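Long-range contact in nickel-dependent hydrogenase large subunit (Allochromatium vinosum, PDB 3MYR), which catalyses the oxidation of molecular hydrogen at a nickel-iron centre and hands the electrons to an acceptor, probably recycling hydrogen released by nitrogenase: residues Glu276-Leu282 and Ser385-Leu391. Numbering follows the deposited sequence.
Sequences EGLGNFL and SVEVGPL
A single parallel beta bridge joins Phe281, at the start of strand 281-288, to Glu387, just before helix 390-399. The evidence is that both backbone bonds converge on Glu387: its N donates to Asn280 O (2.8 Å), and its O accepts from Leu282 N (3.0 Å). Asn280 adds a third bond, ND2 to Ser385 O (3.1 Å), the acceptor 5° out of the amide plane; OD1 turns to Asp307 N, which fixes the amide flip. With CG anti to the backbone N (chi1 168°) and the chain extended beyond it, Glu387 lies alongside the Phe281 ring, OE2 3.7 Å from Phe281 CE2, ring and carboxylate planes 51° apart. Glu387 OE2 and Glu276 OE1 are 4.3 Å apart, and a water donating to both bridges these like charges; Arg429, salt-bridged to Glu387, and Arg308, to Glu276, probably offset the repulsion. Glu276 OE1 also accepts from Gly279 N through its syn lone pair and from Leu278 N above the carboxylate plane, tying down loop 276-279. With an alanine at Glu276, those two amides would probably lose their acceptor and Arg308 its charged mate. Leu282 CB packs on Val386 CG2 (3.8 Å). This is a buried, isolated parallel beta bridge, and the chain then passes into Gly389, the N-cap of helix 390-399, with the side chain of Val388 about 7 Å from the bound NFV, the hydrogenase Ni-Fe active centre.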
ATOM      1  N   GLU B 276       4.865 -13.478  18.785  1.00 24.22           N
ATOM      2  CA  GLU B 276       5.330 -14.352  17.679  1.00 26.32           C
ATOM      3  C   GLU B 276       5.016 -15.820  18.028  1.00 28.01           C
ATOM      4  O   GLU B 276       5.761 -16.464  18.767  1.00 26.44           O
ATOM      5  CB  GLU B 276       6.827 -14.149  17.358  1.00 26.55           C
ATOM      6  CG  GLU B 276       7.240 -14.658  15.942  1.00 27.30           C
ATOM      7  CD  GLU B 276       7.232 -16.235  15.843  1.00 32.22           C
ATOM      8  OE1 GLU B 276       6.314 -16.821  15.215  1.00 26.92           O
ATOM      9  OE2 GLU B 276       8.140 -16.880  16.395  1.00 29.78           O
ATOM     10  N   GLY B 277       3.910 -16.348  17.495  1.00 28.25           N
ATOM     11  CA  GLY B 277       3.459 -17.653  17.989  1.00 29.89           C
ATOM     12  C   GLY B 277       3.576 -18.808  17.018  1.00 29.19           C
ATOM     13  O   GLY B 277       2.978 -19.860  17.260  1.00 31.11           O
ATOM     14  N   LEU B 278       4.343 -18.631  15.945  1.00 26.58           N
ATOM     15  CA  LEU B 278       4.443 -19.672  14.889  1.00 26.24           C
ATOM     16  C   LEU B 278       5.820 -20.315  14.835  1.00 26.78           C
ATOM     17  O   LEU B 278       5.934 -21.567  14.747  1.00 26.96           O
ATOM     18  CB  LEU B 278       4.113 -19.110  13.497  1.00 23.15           C
ATOM     19  CG  LEU B 278       2.731 -18.527  13.196  1.00 25.69           C
ATOM     20  CD1 LEU B 278       2.580 -18.109  11.658  1.00 22.41           C
ATOM     21  CD2 LEU B 278       1.691 -19.570  13.557  1.00 22.31           C
ATOM     22  N   GLY B 279       6.866 -19.478  14.823  1.00 25.63           N
ATOM     23  CA  GLY B 279       8.206 -20.005  14.697  1.00 26.32           C
ATOM     24  C   GLY B 279       8.636 -20.416  13.260  1.00 26.54           C
ATOM     25  O   GLY B 279       9.752 -20.905  13.093  1.00 26.16           O
ATOM     26  N   ASN B 280       7.778 -20.240  12.257  1.00 24.27           N
ATOM     27  CA  ASN B 280       8.079 -20.636  10.853  1.00 25.88           C
ATOM     28  C   ASN B 280       8.045 -19.382   9.982  1.00 26.91           C
ATOM     29  O   ASN B 280       7.163 -18.558  10.170  1.00 25.25           O
ATOM     30  CB  ASN B 280       7.002 -21.584  10.342  1.00 25.70           C
ATOM     31  CG  ASN B 280       6.790 -22.772  11.291  1.00 29.19           C
ATOM     32  OD1 ASN B 280       7.756 -23.296  11.876  1.00 28.12           O
ATOM     33  ND2 ASN B 280       5.557 -23.204  11.427  1.00 26.43           N
ATOM     34  N   PHE B 281       8.987 -19.244   9.043  1.00 26.32           N
ATOM     35  CA  PHE B 281       9.130 -18.017   8.245  1.00 27.55           C
ATOM     36  C   PHE B 281       9.361 -18.391   6.798  1.00 27.64           C
ATOM     37  O   PHE B 281      10.044 -19.341   6.532  1.00 30.11           O
ATOM     38  CB  PHE B 281      10.281 -17.161   8.773  1.00 23.48           C
ATOM     39  CG  PHE B 281      10.068 -16.768  10.172  1.00 24.19           C
ATOM     40  CD1 PHE B 281      10.403 -17.657  11.205  1.00 24.27           C
ATOM     41  CD2 PHE B 281       9.436 -15.541  10.484  1.00 24.01           C
ATOM     42  CE1 PHE B 281      10.130 -17.325  12.587  1.00 20.71           C
ATOM     43  CE2 PHE B 281       9.174 -15.196  11.826  1.00 30.76           C
ATOM     44  CZ  PHE B 281       9.458 -16.129  12.868  1.00 23.21           C
ATOM     45  N   LEU B 282       8.798 -17.633   5.869  1.00 28.06           N
ATOM     46  CA  LEU B 282       8.928 -17.981   4.485  1.00 25.83           C
ATOM     47  C   LEU B 282       9.367 -16.751   3.664  1.00 27.24           C
ATOM     48  O   LEU B 282       8.775 -15.656   3.801  1.00 23.05           O
ATOM     49  CB  LEU B 282       7.568 -18.527   4.007  1.00 25.87           C
ATOM     50  CG  LEU B 282       7.322 -18.699   2.512  1.00 25.60           C
ATOM     51  CD1 LEU B 282       8.116 -19.936   2.046  1.00 26.91           C
ATOM     52  CD2 LEU B 282       5.838 -18.871   2.249  1.00 20.96           C
ATOM     53  N   SER B 385       1.390 -23.021   9.036  1.00 28.11           N
ATOM     54  CA  SER B 385       1.268 -21.583   9.173  1.00 28.14           C
ATOM     55  C   SER B 385       2.639 -20.995   9.241  1.00 28.95           C
ATOM     56  O   SER B 385       3.456 -21.482  10.015  1.00 27.76           O
ATOM     57  CB  SER B 385       0.536 -21.233  10.451  1.00 27.39           C
ATOM     58  OG  SER B 385      -0.839 -21.479  10.267  1.00 29.21           O
ATOM     59  N   VAL B 386       2.880 -19.928   8.455  1.00 26.07           N
ATOM     60  CA  VAL B 386       4.164 -19.296   8.461  1.00 24.60           C
ATOM     61  C   VAL B 386       3.982 -17.766   8.579  1.00 23.67           C
ATOM     62  O   VAL B 386       2.890 -17.229   8.322  1.00 22.86           O
ATOM     63  CB  VAL B 386       5.009 -19.675   7.167  1.00 23.36           C
ATOM     64  CG1 VAL B 386       5.181 -21.150   7.018  1.00 26.91           C
ATOM     65  CG2 VAL B 386       4.312 -19.177   5.937  1.00 22.90           C
ATOM     66  N   GLU B 387       5.071 -17.085   8.920  1.00 22.65           N
ATOM     67  CA  GLU B 387       5.090 -15.626   8.926  1.00 22.83           C
ATOM     68  C   GLU B 387       5.961 -15.155   7.748  1.00 23.35           C
ATOM     69  O   GLU B 387       7.028 -15.763   7.479  1.00 23.19           O
ATOM     70  CB  GLU B 387       5.676 -15.076  10.220  1.00 21.09           C
ATOM     71  CG  GLU B 387       5.977 -13.564  10.110  1.00 20.53           C
ATOM     72  CD  GLU B 387       6.274 -12.880  11.446  1.00 26.63           C
ATOM     73  OE1 GLU B 387       6.832 -11.738  11.451  1.00 27.40           O
ATOM     74  OE2 GLU B 387       5.993 -13.498  12.503  1.00 28.31           O
ATOM     75  N   VAL B 388       5.523 -14.094   7.041  1.00 20.98           N
ATOM     76  CA  VAL B 388       6.378 -13.530   6.013  1.00 21.53           C
ATOM     77  C   VAL B 388       6.670 -12.069   6.365  1.00 21.56           C
ATOM     78  O   VAL B 388       6.005 -11.468   7.221  1.00 19.78           O
ATOM     79  CB  VAL B 388       5.708 -13.591   4.581  1.00 22.76           C
ATOM     80  CG1 VAL B 388       5.493 -15.107   4.204  1.00 20.26           C
ATOM     81  CG2 VAL B 388       4.320 -12.875   4.608  1.00 20.13           C
ATOM     82  N   GLY B 389       7.620 -11.468   5.681  1.00 19.41           N
ATOM     83  CA  GLY B 389       7.782 -10.011   5.858  1.00 20.46           C
ATOM     84  C   GLY B 389       9.188  -9.739   6.392  1.00 20.70           C
ATOM     85  O   GLY B 389      10.102 -10.592   6.275  1.00 20.30           O
ATOM     86  N   PRO B 390       9.398  -8.525   6.947  1.00 20.10           N
ATOM     87  CA  PRO B 390      10.755  -8.167   7.355  1.00 20.34           C
ATOM     88  C   PRO B 390      11.414  -9.127   8.312  1.00 21.47           C
ATOM     89  O   PRO B 390      12.628  -9.313   8.236  1.00 21.92           O
ATOM     90  CB  PRO B 390      10.585  -6.766   8.026  1.00 19.60           C
ATOM     91  CG  PRO B 390       9.360  -6.176   7.300  1.00 19.30           C
ATOM     92  CD  PRO B 390       8.435  -7.418   7.093  1.00 18.86           C
ATOM     93  N   LEU B 391      10.675  -9.650   9.293  1.00 24.13           N
ATOM     94  CA  LEU B 391      11.293 -10.577  10.265  1.00 24.54           C
ATOM     95  C   LEU B 391      11.789 -11.870   9.552  1.00 25.33           C
ATOM     96  O   LEU B 391      12.894 -12.371   9.802  1.00 23.65           O
ATOM     97  CB  LEU B 391      10.331 -10.921  11.405  1.00 23.07           C
ATOM     98  CG  LEU B 391      10.920 -11.756  12.592  1.00 24.10           C
ATOM     99  CD1 LEU B 391      12.295 -11.242  13.127  1.00 21.15           C
ATOM    100  CD2 LEU B 391       9.888 -11.878  13.783  1.00 20.03           C
TER
HETATM  101  O   HOH W   1       4.681 -15.429  13.543  1.00 16.82           O
HETATM  102  O   HOH W   2       8.811 -13.066   3.246  1.00 15.36           O